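Local coordinates for protein acetyl transferase (Salmonella typhimurium, PDB 1S7K) that acetylates the N-terminal alpha-amino group of ribosomal protein L7/L12, probably using acetyl-coenzyme A as other GNAT-family transferases do, at residues E6-P9 against E15-A18; L63-Q66 against M72-I75; A143-A148 against D171-A176. All blocks are in the same frame, centred on the assembly; numbering follows the deposited sequence.

Contact 1: residues E6-P9 against E15-A18; sequences EIIP and ELRA
Ile7 and Arg17 lie side by side on one face of a two-stranded antiparallel ladder and point the same way, with Ile7 CD1 3.5 Å from Arg17 CG. The other branch of Ile7 does different work. CG2, anti to the backbone N and beside the carbonyl carbon, is carried toward Glu15 and meets that residue's CD at 3.6 Å, the two side chains crossing obliquely. Glu15 in turn holds the head of Arg17: Arg17 NE gives a hydrogen bond of 2.7 Å to Glu15 OE2, received on the anti lone pair and part of a salt bridge, with the carboxylate at the edge of the guanidinium group. Two charged side chains of the same strand are thus tied together, with Ile7 CD1 against the aliphatic part of Arg17 and CG2 against the carboxylate end of Glu15. On the other face, Ile8 and Leu16 meet through their CB atoms, 4.0 Å apart, in a hydrogen-bonded pair closed by reciprocal backbone bonds, Ile8 N to Leu16 O and Leu16 N to Ile8 O. At the open end of the ladder Ala18 N binds Glu6 O at 3.0 Å, nearly straight at 171°. Glu6 is extended, and its carboxylate passes beside the Ala18 methyl, OE2 to CB 3.5 Å, on its way to Tyr73 and His65, which bind OE1 and OE2. The strand axes run 4.7 Å apart at 167°, as expected of a beta hairpin. This hairpin forms one border of the GNAT sheet within the chain: strand 14-18 pairs next with strand 71-77, Arg17 makes a cation-pi contact with Phe76, and the buried face of Ile8 and Leu16 packs on Leu120 of helix 112-127.

Contact 2: residues L63-Q66 against M72-I75; sequences LLHQ and MYLI
In this GNAT acetyltransferase, helix 55-67 turns back into strand 71-77 of the central sheet, and His65, buried near the end of that helix, spans the join to Met72 and Tyr73. With CG anti to the backbone N (chi1 -169°), the imidazole reaches out from the helix to the start of the strand. Its ND1 accepts the backbone N-H of Met72 at 2.9 Å. The bond is fairly straight, although the donor is tilted 21° from the ring plane. As an acceptor ND1 is probably unprotonated, consistent with a proton on NE2, which is hydrogen-bonded to Glu6 OE2. Glu6 OE1 binds Tyr73 OH, a hydroxyl also paired with Tyr124 OH, so one carboxylate binds both rings and would restrain their rotation. The rings themselves form a T-shaped (edge-to-face) pair, with centroids 4.8 Å apart and planes at 63°. The His65 edge points at one face of Tyr73, and the leading atom is CE1: it sits 3.5 Å above the phenol plane, offset toward the rim, and comes nearest to Tyr73 CZ at 3.6 Å.

Contact 3: residues A143-A148 against D171-A176; sequences ASNAVA and DVNMYA
Two hydrogen bonds converge on a single buried atom, Asn145 OD1, and both donors come from the strand. Asn145 CG lies anti to the carbonyl carbon (chi1 -77°), which brings the amide from the helix toward the strand. Tyr175 OH approaches to 2.6 Å from Asn145 OD1, in the carbonyl plane and on a lone pair, with a C=O...donor angle of 127°; OD1 in turn lies at the edge of the Tyr175 ring, near its plane. Asn173 ND2 gives the second bond, 2.9 Å to Asn145 OD1 and nearly straight. This donor is tilted 30° from the carbonyl plane of Asn145, while the acceptor lies in the amide plane of Asn173, the two amides being nearly perpendicular. The same Asn145 amide is also held through its nitrogen: ND2 donates to the backbone oxygens of Asn141 and Arg138, fixing which end of the group is the acceptor.

These bonds tie helix 142-150 to strand 168-178 in the C-terminal half of the GNAT fold, where the helix packs against the sheet with its axis 10.0 Å from that of the strand. Cys137 and Asn141, both coenzyme A-binding residues, lie about 4 Å from Asn145, side chain to side chain, so the network borders the cofactor site.

Apolar contact is made about one helical turn further on. The Ala148 methyl stands over the centre of one face of the Tyr175 ring in a CH-pi contact, CB to centroid 3.5 Å and close to the ring normal. Tyr175 also touches Phe153, in a loop.

In the fold
From the N terminus, contact 1 closes the short loop between strands 7-9 and 14-18. Contact 2 then closes the turn from helix 55-67 into strand 71-77. Contact 3 spans a longer excursion, in which strand 154-165 is laid down between helix 142-150 and strand 168-178. The three follow in series, with neither nesting nor crossing. Contacts 1 and 2 touch: strands 14-18 and 71-77 are neighbours, joined by Arg17 O to Leu74 N at 2.8 Å, and Leu16 CD2 packs on Ile75 CG1 at 3.5 Å. Contact 3 lies across the chain's centre, its centre about 22 Å from that of contact 2, linked through the shared sheet.

Contact 1: residues E6-P9 against E15-A18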
ATOM      1  N   GLU A   6      -8.182  25.984   3.048  1.00 22.54           N
ATOM      2  CA  GLU A   6      -8.468  24.894   4.047  1.00 22.99           C
ATOM      3  C   GLU A   6      -7.304  25.035   5.038  1.00 23.55           C
ATOM      4  O   GLU A   6      -6.135  24.891   4.670  1.00 20.35           O
ATOM      5  CB  GLU A   6      -8.416  23.497   3.367  1.00 22.89           C
ATOM      6  CG  GLU A   6      -8.730  22.316   4.306  1.00 23.86           C
ATOM      7  CD  GLU A   6      -8.481  20.944   3.712  1.00 23.70           C
ATOM      8  OE1 GLU A   6      -8.696  19.936   4.444  1.00 25.21           O
ATOM      9  OE2 GLU A   6      -8.074  20.863   2.523  1.00 25.57           O
ATOM     10  N   ILE A   7      -7.620  25.356   6.285  1.00 24.19           N
ATOM     11  CA  ILE A   7      -6.568  25.511   7.280  1.00 24.66           C
ATOM     12  C   ILE A   7      -6.952  24.606   8.400  1.00 24.56           C
ATOM     13  O   ILE A   7      -8.146  24.469   8.742  1.00 25.84           O
ATOM     14  CB  ILE A   7      -6.474  26.941   7.901  1.00 25.95           C
ATOM     15  CG1 ILE A   7      -6.374  28.028   6.829  1.00 26.09           C
ATOM     16  CG2 ILE A   7      -5.263  27.026   8.807  1.00 25.08           C
ATOM     17  CD1 ILE A   7      -5.225  27.955   5.891  1.00 25.97           C
ATOM     18  N   ILE A   8      -5.944  23.982   9.000  1.00 20.88           N
ATOM     19  CA  ILE A   8      -6.185  23.111  10.111  1.00 19.53           C
ATOM     20  C   ILE A   8      -5.362  23.743  11.234  1.00 19.64           C
ATOM     21  O   ILE A   8      -4.131  23.728  11.197  1.00 18.01           O
ATOM     22  CB  ILE A   8      -5.696  21.685   9.809  1.00 20.40           C
ATOM     23  CG1 ILE A   8      -6.605  21.034   8.755  1.00 20.91           C
ATOM     24  CG2 ILE A   8      -5.679  20.863  11.070  1.00 21.16           C
ATOM     25  CD1 ILE A   8      -6.054  19.704   8.225  1.00 21.85           C
ATOM     26  N   PRO A   9      -6.040  24.308  12.243  1.00 18.78           N
ATOM     27  CA  PRO A   9      -5.269  24.929  13.325  1.00 17.51           C
ATOM     28  C   PRO A   9      -4.450  23.844  14.036  1.00 15.19           C
ATOM     29  O   PRO A   9      -4.867  22.718  14.131  1.00 15.40           O
ATOM     30  CB  PRO A   9      -6.338  25.503  14.246  1.00 16.85           C
ATOM     31  CG  PRO A   9      -7.585  25.594  13.362  1.00 18.64           C
ATOM     32  CD  PRO A   9      -7.485  24.352  12.527  1.00 19.42           C
ATOM     33  N   GLU A  15       0.204  26.050  12.154  1.00 12.63           N
ATOM     34  CA  GLU A  15      -1.044  25.730  11.468  1.00 14.58           C
ATOM     35  C   GLU A  15      -0.683  24.997  10.154  1.00 13.97           C
ATOM     36  O   GLU A  15       0.453  25.094   9.672  1.00 12.91           O
ATOM     37  CB  GLU A  15      -1.912  26.983  11.216  1.00 16.12           C
ATOM     38  CG  GLU A  15      -1.493  27.900  10.076  1.00 18.20           C
ATOM     39  CD  GLU A  15      -2.468  29.105   9.864  1.00 19.75           C
ATOM     40  OE1 GLU A  15      -3.314  29.443  10.737  1.00 17.32           O
ATOM     41  OE2 GLU A  15      -2.350  29.706   8.797  1.00 18.40           O
ATOM     42  N   LEU A  16      -1.607  24.173   9.665  1.00 14.66           N
ATOM     43  CA  LEU A  16      -1.417  23.420   8.407  1.00 13.60           C
ATOM     44  C   LEU A  16      -2.313  24.116   7.382  1.00 13.92           C
ATOM     45  O   LEU A  16      -3.439  24.508   7.713  1.00 14.64           O
ATOM     46  CB  LEU A  16      -1.913  21.986   8.570  1.00 14.86           C
ATOM     47  CG  LEU A  16      -1.162  21.104   9.563  1.00 13.50           C
ATOM     48  CD1 LEU A  16      -1.923  19.804   9.773  1.00 15.77           C
ATOM     49  CD2 LEU A  16       0.234  20.806   8.948  1.00 14.39           C
ATOM     50  N   ARG A  17      -1.796  24.313   6.178  1.00 14.00           N
ATOM     51  CA  ARG A  17      -2.582  24.884   5.113  1.00 15.95           C
ATOM     52  C   ARG A  17      -2.554  23.870   3.954  1.00 15.04           C
ATOM     53  O   ARG A  17      -1.485  23.342   3.599  1.00 15.17           O
ATOM     54  CB  ARG A  17      -1.983  26.236   4.660  1.00 15.85           C
ATOM     55  CG  ARG A  17      -1.839  27.257   5.794  1.00 20.99           C
ATOM     56  CD  ARG A  17      -1.256  28.600   5.337  1.00 23.45           C
ATOM     57  NE  ARG A  17      -0.990  29.465   6.500  1.00 24.68           N
ATOM     58  CZ  ARG A  17      -0.253  30.579   6.474  1.00 26.99           C
ATOM     59  NH1 ARG A  17      -0.057  31.293   7.585  1.00 24.36           N
ATOM     60  NH2 ARG A  17       0.287  31.005   5.339  1.00 27.12           N
ATOM     61  N   ALA A  18      -3.725  23.558   3.402  1.00 15.42           N
ATOM     62  CA  ALA A  18      -3.735  22.656   2.238  1.00 17.84           C
ATOM     63  C   ALA A  18      -2.844  23.252   1.162  1.00 19.92           C
ATOM     64  O   ALA A  18      -2.904  24.455   0.867  1.00 21.15           O
ATOM     65  CB  ALA A  18      -5.123  22.484   1.697  1.00 17.61           C
TER

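Contact 2: residues L63-Q66 against M72-I75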
ATOM      1  N   LEU A  63      -4.747  17.750  -6.952  1.00 20.66           N
ATOM      2  CA  LEU A  63      -5.821  16.948  -7.553  1.00 21.48           C
ATOM      3  C   LEU A  63      -6.173  15.769  -6.660  1.00 21.38           C
ATOM      4  O   LEU A  63      -7.343  15.526  -6.402  1.00 21.26           O
ATOM      5  CB  LEU A  63      -5.426  16.431  -8.943  1.00 23.12           C
ATOM      6  CG  LEU A  63      -5.102  17.615  -9.850  1.00 24.68           C
ATOM      7  CD1 LEU A  63      -4.630  17.089 -11.195  1.00 26.61           C
ATOM      8  CD2 LEU A  63      -6.341  18.513 -10.003  1.00 24.90           C
ATOM      9  N   LEU A  64      -5.169  15.022  -6.172  1.00 19.93           N
ATOM     10  CA  LEU A  64      -5.457  13.904  -5.272  1.00 19.30           C
ATOM     11  C   LEU A  64      -6.139  14.423  -3.983  1.00 19.04           C
ATOM     12  O   LEU A  64      -7.041  13.778  -3.418  1.00 21.93           O
ATOM     13  CB  LEU A  64      -4.138  13.185  -4.880  1.00 18.89           C
ATOM     14  CG  LEU A  64      -3.372  12.560  -6.063  1.00 19.83           C
ATOM     15  CD1 LEU A  64      -2.051  11.908  -5.625  1.00 20.16           C
ATOM     16  CD2 LEU A  64      -4.325  11.570  -6.759  1.00 19.36           C
ATOM     17  N   HIS A  65      -5.693  15.576  -3.520  1.00 19.05           N
ATOM     18  CA  HIS A  65      -6.208  16.157  -2.282  1.00 19.85           C
ATOM     19  C   HIS A  65      -7.707  16.453  -2.420  1.00 21.32           C
ATOM     20  O   HIS A  65      -8.489  16.139  -1.533  1.00 21.41           O
ATOM     21  CB  HIS A  65      -5.359  17.398  -1.923  1.00 18.49           C
ATOM     22  CG  HIS A  65      -5.615  17.950  -0.545  1.00 19.05           C
ATOM     23  ND1 HIS A  65      -4.597  18.219   0.350  1.00 17.09           N
ATOM     24  CD2 HIS A  65      -6.746  18.441   0.023  1.00 19.55           C
ATOM     25  CE1 HIS A  65      -5.088  18.871   1.392  1.00 19.18           C
ATOM     26  NE2 HIS A  65      -6.391  19.020   1.217  1.00 18.53           N
ATOM     27  N   GLN A  66      -8.118  16.977  -3.569  1.00 23.30           N
ATOM     28  CA  GLN A  66      -9.529  17.305  -3.791  1.00 24.71           C
ATOM     29  C   GLN A  66     -10.373  16.045  -3.946  1.00 24.47           C
ATOM     30  O   GLN A  66     -11.588  16.057  -3.724  1.00 23.57           O
ATOM     31  CB  GLN A  66      -9.690  18.173  -5.054  1.00 27.40           C
ATOM     32  CG  GLN A  66      -8.927  19.513  -5.072  1.00 32.06           C
ATOM     33  CD  GLN A  66      -8.965  20.225  -6.446  1.00 35.24           C
ATOM     34  OE1 GLN A  66      -8.947  19.574  -7.511  1.00 36.13           O
ATOM     35  NE2 GLN A  66      -9.004  21.566  -6.425  1.00 37.99           N
ATOM     36  N   MET A  72      -2.077  16.829   0.869  1.00 13.51           N
ATOM     37  CA  MET A  72      -0.787  17.447   0.998  1.00 14.46           C
ATOM     38  C   MET A  72      -0.978  18.778   1.748  1.00 16.64           C
ATOM     39  O   MET A  72      -1.647  19.675   1.226  1.00 17.02           O
ATOM     40  CB  MET A  72      -0.125  17.709  -0.357  1.00 15.80           C
ATOM     41  CG  MET A  72       1.196  18.444  -0.175  1.00 15.93           C
ATOM     42  SD  MET A  72       1.842  18.867  -1.795  1.00 20.12           S
ATOM     43  CE  MET A  72       3.291  19.414  -1.381  1.00 18.02           C
ATOM     44  N   TYR A  73      -0.426  18.871   2.974  1.00 13.36           N
ATOM     45  CA  TYR A  73      -0.517  20.094   3.730  1.00 14.11           C
ATOM     46  C   TYR A  73       0.867  20.703   3.943  1.00 13.08           C
ATOM     47  O   TYR A  73       1.885  20.018   4.068  1.00 15.14           O
ATOM     48  CB  TYR A  73      -1.189  19.813   5.112  1.00 11.43           C
ATOM     49  CG  TYR A  73      -2.637  19.401   5.046  1.00 14.69           C
ATOM     50  CD1 TYR A  73      -3.660  20.367   4.968  1.00 14.69           C
ATOM     51  CD2 TYR A  73      -3.005  18.057   5.073  1.00 13.66           C
ATOM     52  CE1 TYR A  73      -5.042  19.972   4.913  1.00 14.54           C
ATOM     53  CE2 TYR A  73      -4.353  17.660   5.001  1.00 16.77           C
ATOM     54  CZ  TYR A  73      -5.364  18.622   4.925  1.00 14.77           C
ATOM     55  OH  TYR A  73      -6.694  18.225   4.896  1.00 14.88           O
ATOM     56  N   LEU A  74       0.895  22.025   4.003  1.00 15.06           N
ATOM     57  CA  LEU A  74       2.092  22.787   4.281  1.00 13.62           C
ATOM     58  C   LEU A  74       2.026  23.223   5.772  1.00 14.18           C
ATOM     59  O   LEU A  74       0.977  23.705   6.242  1.00 14.28           O
ATOM     60  CB  LEU A  74       2.130  24.034   3.379  1.00 15.18           C
ATOM     61  CG  LEU A  74       2.471  23.694   1.942  1.00 18.98           C
ATOM     62  CD1 LEU A  74       2.698  24.980   1.130  1.00 20.25           C
ATOM     63  CD2 LEU A  74       3.799  22.931   1.953  1.00 19.50           C
ATOM     64  N   ILE A  75       3.122  23.023   6.487  1.00 12.83           N
ATOM     65  CA  ILE A  75       3.270  23.371   7.911  1.00 14.67           C
ATOM     66  C   ILE A  75       3.870  24.774   7.978  1.00 16.22           C
ATOM     67  O   ILE A  75       4.955  24.986   7.430  1.00 14.21           O
ATOM     68  CB  ILE A  75       4.278  22.415   8.620  1.00 13.52           C
ATOM     69  CG1 ILE A  75       3.761  20.962   8.698  1.00 13.17           C
ATOM     70  CG2 ILE A  75       4.528  22.872  10.098  1.00 14.29           C
ATOM     71  CD1 ILE A  75       4.995  19.998   8.981  1.00 17.73           C
TER

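Contact 3: residues A143-A148 against D171-A176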
ATOM      1  N   ALA A 143      14.635   9.557  13.091  1.00 15.06           N
ATOM      2  CA  ALA A 143      13.647  10.642  13.283  1.00 13.84           C
ATOM      3  C   ALA A 143      12.203  10.153  13.136  1.00 11.97           C
ATOM      4  O   ALA A 143      11.359  10.421  13.995  1.00 12.95           O
ATOM      5  CB  ALA A 143      13.910  11.807  12.300  1.00 12.10           C
ATOM      6  N   SER A 144      11.902   9.450  12.059  1.00  9.53           N
ATOM      7  CA  SER A 144      10.505   8.965  11.879  1.00  9.98           C
ATOM      8  C   SER A 144      10.048   7.985  12.959  1.00 11.13           C
ATOM      9  O   SER A 144       8.877   8.025  13.410  1.00  9.95           O
ATOM     10  CB  SER A 144      10.335   8.339  10.487  1.00 13.46           C
ATOM     11  OG  SER A 144      10.356   9.342   9.454  1.00 17.71           O
ATOM     12  N   ASN A 145      10.936   7.106  13.407  1.00  9.71           N
ATOM     13  CA  ASN A 145      10.538   6.189  14.481  1.00  9.68           C
ATOM     14  C   ASN A 145      10.191   6.941  15.756  1.00 10.32           C
ATOM     15  O   ASN A 145       9.221   6.604  16.428  1.00 12.03           O
ATOM     16  CB  ASN A 145      11.617   5.147  14.731  1.00  9.80           C
ATOM     17  CG  ASN A 145      11.618   4.064  13.663  1.00  8.63           C
ATOM     18  OD1 ASN A 145      10.745   3.123  13.705  1.00  8.03           O
ATOM     19  ND2 ASN A 145      12.555   4.167  12.695  1.00  8.71           N
ATOM     20  N   ALA A 146      10.941   7.990  16.071  1.00 10.48           N
ATOM     21  CA  ALA A 146      10.644   8.752  17.260  1.00 10.96           C
ATOM     22  C   ALA A 146       9.288   9.490  17.146  1.00  8.27           C
ATOM     23  O   ALA A 146       8.528   9.570  18.135  1.00  8.37           O
ATOM     24  CB  ALA A 146      11.829   9.708  17.565  1.00 10.25           C
ATOM     25  N   VAL A 147       8.956  10.005  15.951  1.00 11.41           N
ATOM     26  CA  VAL A 147       7.652  10.670  15.770  1.00 10.24           C
ATOM     27  C   VAL A 147       6.577   9.618  16.035  1.00 12.31           C
ATOM     28  O   VAL A 147       5.638   9.854  16.774  1.00 12.45           O
ATOM     29  CB  VAL A 147       7.507  11.243  14.305  1.00  9.39           C
ATOM     30  CG1 VAL A 147       6.103  11.705  14.062  1.00 11.55           C
ATOM     31  CG2 VAL A 147       8.459  12.479  14.134  1.00  8.77           C
ATOM     32  N   ALA A 148       6.738   8.441  15.441  1.00  9.65           N
ATOM     33  CA  ALA A 148       5.729   7.419  15.648  1.00  9.57           C
ATOM     34  C   ALA A 148       5.525   7.121  17.133  1.00 11.64           C
ATOM     35  O   ALA A 148       4.379   7.120  17.642  1.00 11.33           O
ATOM     36  CB  ALA A 148       6.059   6.185  14.866  1.00  9.26           C
ATOM     37  N   ASP A 171      14.649  -2.790   5.899  1.00 11.30           N
ATOM     38  CA  ASP A 171      13.456  -3.214   6.656  1.00 10.63           C
ATOM     39  C   ASP A 171      12.694  -1.914   7.029  1.00 12.85           C
ATOM     40  O   ASP A 171      13.316  -0.848   7.298  1.00 10.67           O
ATOM     41  CB  ASP A 171      13.898  -3.937   7.921  1.00  9.75           C
ATOM     42  CG  ASP A 171      14.405  -5.363   7.676  1.00 10.98           C
ATOM     43  OD1 ASP A 171      14.675  -5.756   6.497  1.00  8.97           O
ATOM     44  OD2 ASP A 171      14.569  -6.067   8.722  1.00 10.81           O
ATOM     45  N   VAL A 172      11.366  -2.029   7.126  1.00 11.00           N
ATOM     46  CA  VAL A 172      10.482  -0.901   7.401  1.00 11.72           C
ATOM     47  C   VAL A 172       9.503  -1.225   8.533  1.00 12.10           C
ATOM     48  O   VAL A 172       8.847  -2.229   8.471  1.00 12.45           O
ATOM     49  CB  VAL A 172       9.609  -0.599   6.147  1.00 10.76           C
ATOM     50  CG1 VAL A 172       8.547   0.520   6.423  1.00 11.26           C
ATOM     51  CG2 VAL A 172      10.507  -0.115   5.006  1.00 12.32           C
ATOM     52  N   ASN A 173       9.403  -0.354   9.522  1.00 10.48           N
ATOM     53  CA  ASN A 173       8.455  -0.545  10.621  1.00 10.62           C
ATOM     54  C   ASN A 173       7.102  -0.014  10.177  1.00 10.51           C
ATOM     55  O   ASN A 173       6.998   1.043   9.534  1.00 10.46           O
ATOM     56  CB  ASN A 173       8.910   0.217  11.865  1.00 11.92           C
ATOM     57  CG  ASN A 173       9.992  -0.534  12.650  1.00 12.75           C
ATOM     58  OD1 ASN A 173      10.057  -1.763  12.621  1.00 12.30           O
ATOM     59  ND2 ASN A 173      10.849   0.211  13.355  1.00 12.83           N
ATOM     60  N   MET A 174       6.059  -0.754  10.515  1.00  8.50           N
ATOM     61  CA  MET A 174       4.738  -0.289  10.215  1.00  7.96           C
ATOM     62  C   MET A 174       4.096   0.008  11.551  1.00  8.35           C
ATOM     63  O   MET A 174       3.957  -0.882  12.401  1.00  8.60           O
ATOM     64  CB  MET A 174       3.911  -1.336   9.442  1.00  8.47           C
ATOM     65  CG  MET A 174       2.441  -0.779   9.332  1.00 14.77           C
ATOM     66  SD  MET A 174       1.363  -1.777   8.286  1.00 16.72           S
ATOM     67  CE  MET A 174       2.067  -1.337   6.697  1.00 17.90           C
ATOM     68  N   TYR A 175       3.661   1.264  11.707  1.00  4.55           N
ATOM     69  CA  TYR A 175       3.019   1.784  12.930  1.00  6.37           C
ATOM     70  C   TYR A 175       1.601   2.232  12.625  1.00  8.42           C
ATOM     71  O   TYR A 175       1.321   2.718  11.521  1.00  8.39           O
ATOM     72  CB  TYR A 175       3.745   3.040  13.420  1.00  7.11           C
ATOM     73  CG  TYR A 175       5.122   2.836  14.006  1.00 10.24           C
ATOM     74  CD1 TYR A 175       5.290   2.536  15.364  1.00 12.02           C
ATOM     75  CD2 TYR A 175       6.261   3.022  13.216  1.00 11.26           C
ATOM     76  CE1 TYR A 175       6.630   2.455  15.920  1.00 10.42           C
ATOM     77  CE2 TYR A 175       7.543   2.935  13.742  1.00 11.79           C
ATOM     78  CZ  TYR A 175       7.724   2.658  15.112  1.00 13.38           C
ATOM     79  OH  TYR A 175       9.042   2.655  15.652  1.00 13.03           O
ATOM     80  N   ALA A 176       0.701   2.080  13.572  1.00  8.44           N
ATOM     81  CA  ALA A 176      -0.653   2.570  13.308  1.00 10.10           C
ATOM     82  C   ALA A 176      -1.298   3.142  14.543  1.00  7.22           C
ATOM     83  O   ALA A 176      -0.969   2.769  15.677  1.00  8.04           O
ATOM     84  CB  ALA A 176      -1.603   1.439  12.681  1.00 10.62           C
TER